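PDB 5AOQ: tyrosine-protein kinase receptor torso from Bombyx mori, which serves as a receptor tyrosine kinase that binds prothoracicotropic hormone outside the cell and activates MAPK/ERK signalling, helping to initiate metamorphosis. Local coordinates for residues P18-C31 with L43-I55. Sequence-based numbering, arbitrary orientation.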
ATOM      1  N   PRO A  18       3.824 -31.778  -4.055  1.00 17.16           N
ATOM      2  CA  PRO A  18       3.088 -30.843  -3.197  1.00 17.02           C
ATOM      3  C   PRO A  18       3.233 -31.150  -1.711  1.00 16.50           C
ATOM      4  O   PRO A  18       3.353 -32.314  -1.332  1.00 16.08           O
ATOM      5  CB  PRO A  18       1.633 -31.024  -3.644  1.00 16.92           C
ATOM      6  CG  PRO A  18       1.716 -31.567  -5.014  1.00 17.25           C
ATOM      7  CD  PRO A  18       2.936 -32.426  -5.036  1.00 17.18           C
ATOM      8  N   ALA A  19       3.219 -30.106  -0.888  1.00 16.57           N
ATOM      9  CA  ALA A  19       3.333 -30.246   0.559  1.00 16.18           C
ATOM     10  C   ALA A  19       2.033 -29.789   1.219  1.00 15.98           C
ATOM     11  O   ALA A  19       1.803 -28.590   1.362  1.00 16.30           O
ATOM     12  CB  ALA A  19       4.511 -29.443   1.080  1.00 16.51           C
ATOM     13  N   PRO A  20       1.175 -30.744   1.625  1.00 15.50           N
ATOM     14  CA  PRO A  20      -0.114 -30.377   2.224  1.00 15.36           C
ATOM     15  C   PRO A  20       0.041 -29.639   3.546  1.00 15.36           C
ATOM     16  O   PRO A  20      -0.782 -28.780   3.869  1.00 15.53           O
ATOM     17  CB  PRO A  20      -0.803 -31.732   2.439  1.00 14.85           C
ATOM     18  CG  PRO A  20      -0.091 -32.684   1.541  1.00 14.81           C
ATOM     19  CD  PRO A  20       1.316 -32.204   1.488  1.00 15.11           C
ATOM     20  N   GLY A  21       1.094 -29.962   4.288  1.00 15.24           N
ATOM     21  CA  GLY A  21       1.340 -29.345   5.578  1.00 15.28           C
ATOM     22  C   GLY A  21       1.551 -27.849   5.465  1.00 15.80           C
ATOM     23  O   GLY A  21       1.371 -27.112   6.437  1.00 15.92           O
ATOM     24  N   LEU A  22       1.933 -27.405   4.271  1.00 16.16           N
ATOM     25  CA  LEU A  22       2.147 -25.991   3.992  1.00 16.70           C
ATOM     26  C   LEU A  22       1.031 -25.446   3.106  1.00 16.92           C
ATOM     27  O   LEU A  22       0.516 -24.355   3.345  1.00 17.22           O
ATOM     28  CB  LEU A  22       3.503 -25.791   3.323  1.00 17.06           C
ATOM     29  CG  LEU A  22       4.700 -26.292   4.129  1.00 16.96           C
ATOM     30  CD1 LEU A  22       5.938 -26.296   3.264  1.00 17.34           C
ATOM     31  CD2 LEU A  22       4.920 -25.446   5.366  1.00 17.11           C
ATOM     32  N   LEU A  23       0.668 -26.212   2.081  1.00 16.81           N
ATOM     33  CA  LEU A  23      -0.449 -25.862   1.207  1.00 17.04           C
ATOM     34  C   LEU A  23      -1.736 -25.665   2.001  1.00 16.89           C
ATOM     35  O   LEU A  23      -2.642 -24.954   1.567  1.00 17.22           O
ATOM     36  CB  LEU A  23      -0.659 -26.945   0.148  1.00 16.91           C
ATOM     37  CG  LEU A  23       0.370 -27.006  -0.978  1.00 17.25           C
ATOM     38  CD1 LEU A  23       0.199 -28.283  -1.777  1.00 17.04           C
ATOM     39  CD2 LEU A  23       0.232 -25.794  -1.884  1.00 17.90           C
ATOM     40  N   LYS A  24      -1.804 -26.311   3.160  1.00 34.96           N
ATOM     41  CA  LYS A  24      -2.917 -26.150   4.092  1.00 34.84           C
ATOM     42  C   LYS A  24      -3.258 -24.685   4.378  1.00 35.33           C
ATOM     43  O   LYS A  24      -4.395 -24.367   4.726  1.00 35.43           O
ATOM     44  CB  LYS A  24      -2.584 -26.878   5.401  1.00 34.40           C
ATOM     45  CG  LYS A  24      -3.066 -26.201   6.676  1.00 34.50           C
ATOM     46  CD  LYS A  24      -2.691 -27.028   7.893  1.00 34.10           C
ATOM     47  CE  LYS A  24      -3.021 -26.307   9.187  1.00 34.28           C
ATOM     48  NZ  LYS A  24      -2.580 -27.089  10.375  1.00 33.98           N
ATOM     49  N   TYR A  25      -2.277 -23.801   4.224  1.00 21.95           N
ATOM     50  CA  TYR A  25      -2.440 -22.402   4.615  1.00 22.42           C
ATOM     51  C   TYR A  25      -2.928 -21.495   3.482  1.00 22.95           C
ATOM     52  O   TYR A  25      -3.159 -20.306   3.696  1.00 23.40           O
ATOM     53  CB  TYR A  25      -1.119 -21.868   5.174  1.00 22.57           C
ATOM     54  CG  TYR A  25      -0.702 -22.568   6.445  1.00 22.18           C
ATOM     55  CD1 TYR A  25      -1.323 -22.276   7.651  1.00 22.16           C
ATOM     56  CD2 TYR A  25       0.300 -23.527   6.439  1.00 21.87           C
ATOM     57  CE1 TYR A  25      -0.956 -22.914   8.816  1.00 21.86           C
ATOM     58  CE2 TYR A  25       0.676 -24.172   7.602  1.00 21.57           C
ATOM     59  CZ  TYR A  25       0.046 -23.861   8.787  1.00 21.56           C
ATOM     60  OH  TYR A  25       0.415 -24.499   9.948  1.00 21.32           O
ATOM     61  N   LEU A  26      -3.086 -22.053   2.286  1.00 18.17           N
ATOM     62  CA  LEU A  26      -3.616 -21.295   1.155  1.00 18.71           C
ATOM     63  C   LEU A  26      -5.144 -21.326   1.131  1.00 18.78           C
ATOM     64  O   LEU A  26      -5.780 -20.703   0.273  1.00 19.28           O
ATOM     65  CB  LEU A  26      -3.059 -21.843  -0.160  1.00 18.79           C
ATOM     66  CG  LEU A  26      -1.534 -21.935  -0.250  1.00 18.77           C
ATOM     67  CD1 LEU A  26      -1.113 -22.440  -1.624  1.00 18.96           C
ATOM     68  CD2 LEU A  26      -0.880 -20.593   0.056  1.00 19.23           C
ATOM     69  N   GLU A  27      -5.731 -22.045   2.083  1.00 32.25           N
ATOM     70  CA  GLU A  27      -7.176 -22.234   2.119  1.00 32.31           C
ATOM     71  C   GLU A  27      -7.912 -20.910   2.289  1.00 32.90           C
ATOM     72  O   GLU A  27      -8.976 -20.717   1.706  1.00 33.26           O
ATOM     73  CB  GLU A  27      -7.562 -23.199   3.242  1.00 31.76           C
ATOM     74  CG  GLU A  27      -7.089 -24.627   3.011  1.00 31.19           C
ATOM     75  CD  GLU A  27      -7.487 -25.569   4.133  1.00 30.69           C
ATOM     76  OE1 GLU A  27      -8.255 -25.145   5.022  1.00 30.81           O
ATOM     77  OE2 GLU A  27      -7.035 -26.734   4.120  1.00 30.21           O
ATOM     78  N   GLN A  28      -7.345 -19.999   3.073  1.00 38.77           N
ATOM     79  CA  GLN A  28      -7.945 -18.681   3.248  1.00 39.38           C
ATOM     80  C   GLN A  28      -8.017 -17.969   1.901  1.00 39.95           C
ATOM     81  O   GLN A  28      -9.071 -17.479   1.502  1.00 40.42           O
ATOM     82  CB  GLN A  28      -7.148 -17.836   4.247  1.00 39.48           C
ATOM     83  CG  GLN A  28      -7.724 -16.438   4.470  1.00 40.15           C
ATOM     84  CD  GLN A  28      -6.858 -15.578   5.371  1.00 40.31           C
ATOM     85  OE1 GLN A  28      -6.068 -16.086   6.166  1.00 39.90           O
ATOM     86  NE2 GLN A  28      -7.007 -14.263   5.253  1.00 40.95           N
ATOM     87  N   ASP A  29      -6.885 -17.929   1.206  1.00 31.31           N
ATOM     88  CA  ASP A  29      -6.801 -17.298  -0.106  1.00 31.88           C
ATOM     89  C   ASP A  29      -7.814 -17.905  -1.073  1.00 32.00           C
ATOM     90  O   ASP A  29      -8.628 -17.192  -1.672  1.00 32.60           O
ATOM     91  CB  ASP A  29      -5.388 -17.443  -0.673  1.00 31.80           C
ATOM     92  CG  ASP A  29      -4.338 -16.769   0.192  1.00 31.80           C
ATOM     93  OD1 ASP A  29      -4.548 -15.607   0.595  1.00 32.23           O
ATOM     94  OD2 ASP A  29      -3.301 -17.407   0.469  1.00 31.40           O
ATOM     95  N   VAL A  30      -7.764 -19.227  -1.211  1.00 20.50           N
ATOM     96  CA  VAL A  30      -8.645 -19.931  -2.139  1.00 20.60           C
ATOM     97  C   VAL A  30     -10.110 -19.724  -1.768  1.00 20.84           C
ATOM     98  O   VAL A  30     -10.958 -19.552  -2.642  1.00 21.35           O
ATOM     99  CB  VAL A  30      -8.335 -21.445  -2.180  1.00 19.94           C
ATOM    100  CG1 VAL A  30      -9.338 -22.184  -3.069  1.00 20.07           C
ATOM    101  CG2 VAL A  30      -6.919 -21.684  -2.675  1.00 19.81           C
ATOM    102  N   CYS A  31     -10.405 -19.738  -0.473  1.00 20.54           N
ATOM    103  CA  CYS A  31     -11.783 -19.616  -0.019  1.00 20.78           C
ATOM    104  C   CYS A  31     -12.309 -18.198  -0.206  1.00 21.58           C
ATOM    105  O   CYS A  31     -13.467 -18.010  -0.573  1.00 22.07           O
ATOM    106  CB  CYS A  31     -11.906 -20.028   1.447  1.00 20.29           C
ATOM    107  SG  CYS A  31     -11.794 -21.808   1.726  1.00 19.44           S
ATOM    108  N   LEU A  43     -18.631 -17.778   4.505  1.00 47.90           N
ATOM    109  CA  LEU A  43     -17.304 -18.235   4.112  1.00 45.59           C
ATOM    110  C   LEU A  43     -17.092 -19.667   4.590  1.00 42.65           C
ATOM    111  O   LEU A  43     -16.324 -20.425   3.997  1.00 40.80           O
ATOM    112  CB  LEU A  43     -16.225 -17.312   4.685  1.00 46.17           C
ATOM    113  CG  LEU A  43     -14.766 -17.719   4.457  1.00 44.15           C
ATOM    114  CD1 LEU A  43     -14.384 -17.572   2.991  1.00 44.56           C
ATOM    115  CD2 LEU A  43     -13.846 -16.894   5.340  1.00 45.16           C
ATOM    116  N   ALA A  44     -17.787 -20.024   5.668  1.00 48.70           N
ATOM    117  CA  ALA A  44     -17.599 -21.311   6.328  1.00 46.60           C
ATOM    118  C   ALA A  44     -17.897 -22.485   5.404  1.00 48.38           C
ATOM    119  O   ALA A  44     -17.358 -23.577   5.590  1.00 45.15           O
ATOM    120  CB  ALA A  44     -18.477 -21.393   7.566  1.00 48.98           C
ATOM    121  N   ASP A  45     -18.749 -22.266   4.408  1.00 48.49           N
ATOM    122  CA  ASP A  45     -19.163 -23.356   3.530  1.00 52.19           C
ATOM    123  C   ASP A  45     -18.101 -23.687   2.481  1.00 46.71           C
ATOM    124  O   ASP A  45     -18.366 -24.416   1.524  1.00 47.03           O
ATOM    125  CB  ASP A  45     -20.481 -23.000   2.838  1.00 62.25           C
ATOM    126  CG  ASP A  45     -20.362 -21.789   1.937  1.00 62.07           C
ATOM    127  OD1 ASP A  45     -19.364 -21.047   2.062  1.00 56.59           O
ATOM    128  OD2 ASP A  45     -21.269 -21.574   1.107  1.00 64.93           O
ATOM    129  N   CYS A  46     -16.900 -23.146   2.668  1.00 42.23           N
ATOM    130  CA  CYS A  46     -15.765 -23.464   1.813  1.00 40.82           C
ATOM    131  C   CYS A  46     -15.140 -24.764   2.300  1.00 38.87           C
ATOM    132  O   CYS A  46     -14.546 -24.805   3.377  1.00 38.10           O
ATOM    133  CB  CYS A  46     -14.744 -22.331   1.821  1.00 40.99           C
ATOM    134  SG  CYS A  46     -13.369 -22.537   0.675  1.00 39.79           S
ATOM    135  N   LYS A  47     -15.278 -25.820   1.507  1.00 46.13           N
ATOM    136  CA  LYS A  47     -14.750 -27.132   1.864  1.00 44.91           C
ATOM    137  C   LYS A  47     -13.449 -27.438   1.130  1.00 43.58           C
ATOM    138  O   LYS A  47     -13.226 -28.562   0.681  1.00 43.21           O
ATOM    139  CB  LYS A  47     -15.798 -28.212   1.596  1.00 45.99           C
ATOM    140  CG  LYS A  47     -17.173 -27.875   2.170  1.00 47.72           C
ATOM    141  CD  LYS A  47     -17.099 -27.642   3.681  1.00 47.38           C
ATOM    142  CE  LYS A  47     -18.426 -27.187   4.260  1.00 52.38           C
ATOM    143  NZ  LYS A  47     -18.340 -26.974   5.733  1.00 52.37           N
ATOM    144  N   THR A  48     -12.597 -26.425   1.017  1.00 36.08           N
ATOM    145  CA  THR A  48     -11.285 -26.597   0.411  1.00 35.03           C
ATOM    146  C   THR A  48     -10.323 -27.195   1.431  1.00 34.16           C
ATOM    147  O   THR A  48     -10.053 -26.598   2.474  1.00 34.41           O
ATOM    148  CB  THR A  48     -10.710 -25.261  -0.104  1.00 35.58           C
ATOM    149  OG1 THR A  48     -11.663 -24.619  -0.960  1.00 37.00           O
ATOM    150  CG2 THR A  48      -9.410 -25.490  -0.867  1.00 34.74           C
ATOM    151  N   ASN A  49      -9.816 -28.381   1.111  1.00 36.26           N
ATOM    152  CA  ASN A  49      -8.912 -29.119   1.984  1.00 35.96           C
ATOM    153  C   ASN A  49      -7.701 -29.615   1.201  1.00 35.38           C
ATOM    154  O   ASN A  49      -7.827 -30.466   0.321  1.00 35.49           O
ATOM    155  CB  ASN A  49      -9.651 -30.297   2.629  1.00 36.57           C
ATOM    156  CG  ASN A  49      -8.923 -30.860   3.834  1.00 36.95           C
ATOM    157  OD1 ASN A  49      -7.694 -30.887   3.879  1.00 36.73           O
ATOM    158  ND2 ASN A  49      -9.686 -31.324   4.819  1.00 37.89           N
ATOM    159  N   PHE A  50      -6.528 -29.079   1.523  1.00 28.29           N
ATOM    160  CA  PHE A  50      -5.301 -29.456   0.829  1.00 27.98           C
ATOM    161  C   PHE A  50      -4.713 -30.758   1.362  1.00 28.36           C
ATOM    162  O   PHE A  50      -3.908 -31.403   0.690  1.00 28.30           O
ATOM    163  CB  PHE A  50      -4.258 -28.345   0.945  1.00 28.35           C
ATOM    164  CG  PHE A  50      -4.512 -27.178   0.039  1.00 28.64           C
ATOM    165  CD1 PHE A  50      -4.004 -27.167  -1.248  1.00 28.91           C
ATOM    166  CD2 PHE A  50      -5.252 -26.092   0.470  1.00 29.28           C
ATOM    167  CE1 PHE A  50      -4.230 -26.097  -2.087  1.00 29.81           C
ATOM    168  CE2 PHE A  50      -5.482 -25.017  -0.366  1.00 30.25           C
ATOM    169  CZ  PHE A  50      -4.970 -25.021  -1.646  1.00 30.52           C
ATOM    170  N   GLU A  51      -5.118 -31.139   2.568  1.00 29.07           N
ATOM    171  CA  GLU A  51      -4.575 -32.325   3.217  1.00 30.11           C
ATOM    172  C   GLU A  51      -5.346 -33.583   2.821  1.00 30.60           C
ATOM    173  O   GLU A  51      -4.883 -34.698   3.057  1.00 31.85           O
ATOM    174  CB  GLU A  51      -4.584 -32.133   4.735  1.00 31.16           C
ATOM    175  CG  GLU A  51      -3.531 -31.135   5.211  1.00 31.51           C
ATOM    176  CD  GLU A  51      -3.582 -30.876   6.703  1.00 32.82           C
ATOM    177  OE1 GLU A  51      -4.677 -30.562   7.216  1.00 32.65           O
ATOM    178  OE2 GLU A  51      -2.525 -30.977   7.361  1.00 34.25           O
ATOM    179  N   GLU A  52      -6.513 -33.395   2.209  1.00 53.52           N
ATOM    180  CA  GLU A  52      -7.332 -34.509   1.737  1.00 52.61           C
ATOM    181  C   GLU A  52      -7.180 -34.725   0.234  1.00 52.12           C
ATOM    182  O   GLU A  52      -7.814 -35.613  -0.338  1.00 53.27           O
ATOM    183  CB  GLU A  52      -8.808 -34.276   2.071  1.00 53.06           C
ATOM    184  CG  GLU A  52      -9.134 -34.360   3.551  1.00 55.43           C
ATOM    185  CD  GLU A  52     -10.622 -34.240   3.823  1.00 55.74           C
ATOM    186  OE1 GLU A  52     -11.347 -33.720   2.948  1.00 54.32           O
ATOM    187  OE2 GLU A  52     -11.067 -34.663   4.910  1.00 56.97           O
ATOM    188  N   THR A  53      -6.338 -33.917  -0.404  1.00 29.32           N
ATOM    189  CA  THR A  53      -6.142 -33.997  -1.847  1.00 29.34           C
ATOM    190  C   THR A  53      -4.984 -34.927  -2.191  1.00 29.30           C
ATOM    191  O   THR A  53      -3.992 -34.987  -1.466  1.00 29.49           O
ATOM    192  CB  THR A  53      -5.868 -32.604  -2.447  1.00 28.65           C
ATOM    193  OG1 THR A  53      -6.827 -31.666  -1.945  1.00 28.71           O
ATOM    194  CG2 THR A  53      -5.946 -32.645  -3.967  1.00 29.13           C
ATOM    195  N   GLY A  54      -5.122 -35.649  -3.302  1.00 30.12           N
ATOM    196  CA  GLY A  54      -4.135 -36.632  -3.713  1.00 30.45           C
ATOM    197  C   GLY A  54      -3.330 -36.186  -4.919  1.00 29.73           C
ATOM    198  O   GLY A  54      -3.267 -34.998  -5.228  1.00 29.10           O
ATOM    199  N   ILE A  55      -2.709 -37.150  -5.596  1.00 30.33           N
ATOM    200  CA  ILE A  55      -1.874 -36.875  -6.765  1.00 29.92           C
ATOM    201  C   ILE A  55      -2.114 -37.926  -7.846  1.00 31.29           C
ATOM    202  O   ILE A  55      -2.002 -39.123  -7.587  1.00 32.52           O
ATOM    203  CB  ILE A  55      -0.376 -36.854  -6.401  1.00 29.75           C
ATOM    204  CG1 ILE A  55      -0.102 -35.792  -5.333  1.00 29.09           C
ATOM    205  CG2 ILE A  55       0.474 -36.591  -7.644  1.00 29.28           C
ATOM    206  CD1 ILE A  55       1.292 -35.845  -4.757  1.00 29.86           C
TER
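Asn49 OD1, on the residue whose CA lies 3.7 Å from Glu27 OE2, accepts Glu51 N (2.9 Å, 138° at the hydrogen) and, weakly, Glu52 N. The first bond defines an Asx turn with Phe50 at its middle. Across the segments the contact rests on packing and one disulfide. Phe50 makes the largest single share of the packing: Leu23 O sits over one ring face, 3.0 Å above its plane and offset toward the rim, while Leu23 CB approaches CD1 of Phe50 at 3.6 Å and Leu26 CB approaches CZ of Phe50 at 4.0 Å. Glu27 CG and Val30 CG2 meet the ring at its edge. With CG beside the backbone N (chi1 -67°) and the chain extended beyond it, Glu27 runs past Phe50, its carboxylate nearly coplanar with the ring. An alanine at Phe50 would be likely to leave Leu23, Leu26 and Val30 without their shared aromatic partner, opening a gap under the helical segment. The Cys31 SG–Cys46 SG disulfide (2.0 Å, chi3 -83°) ties helix 27-38 to the loop that follows it; nearby, Thr48 OG1 is hydrogen-bonded to Gly129 O. Within the first fibronectin type III domain, Phe50 also touches Leu84 of strand 83-88 and Trp134 of strand 134-140, wedged between the helical segment and the antiparallel sheet.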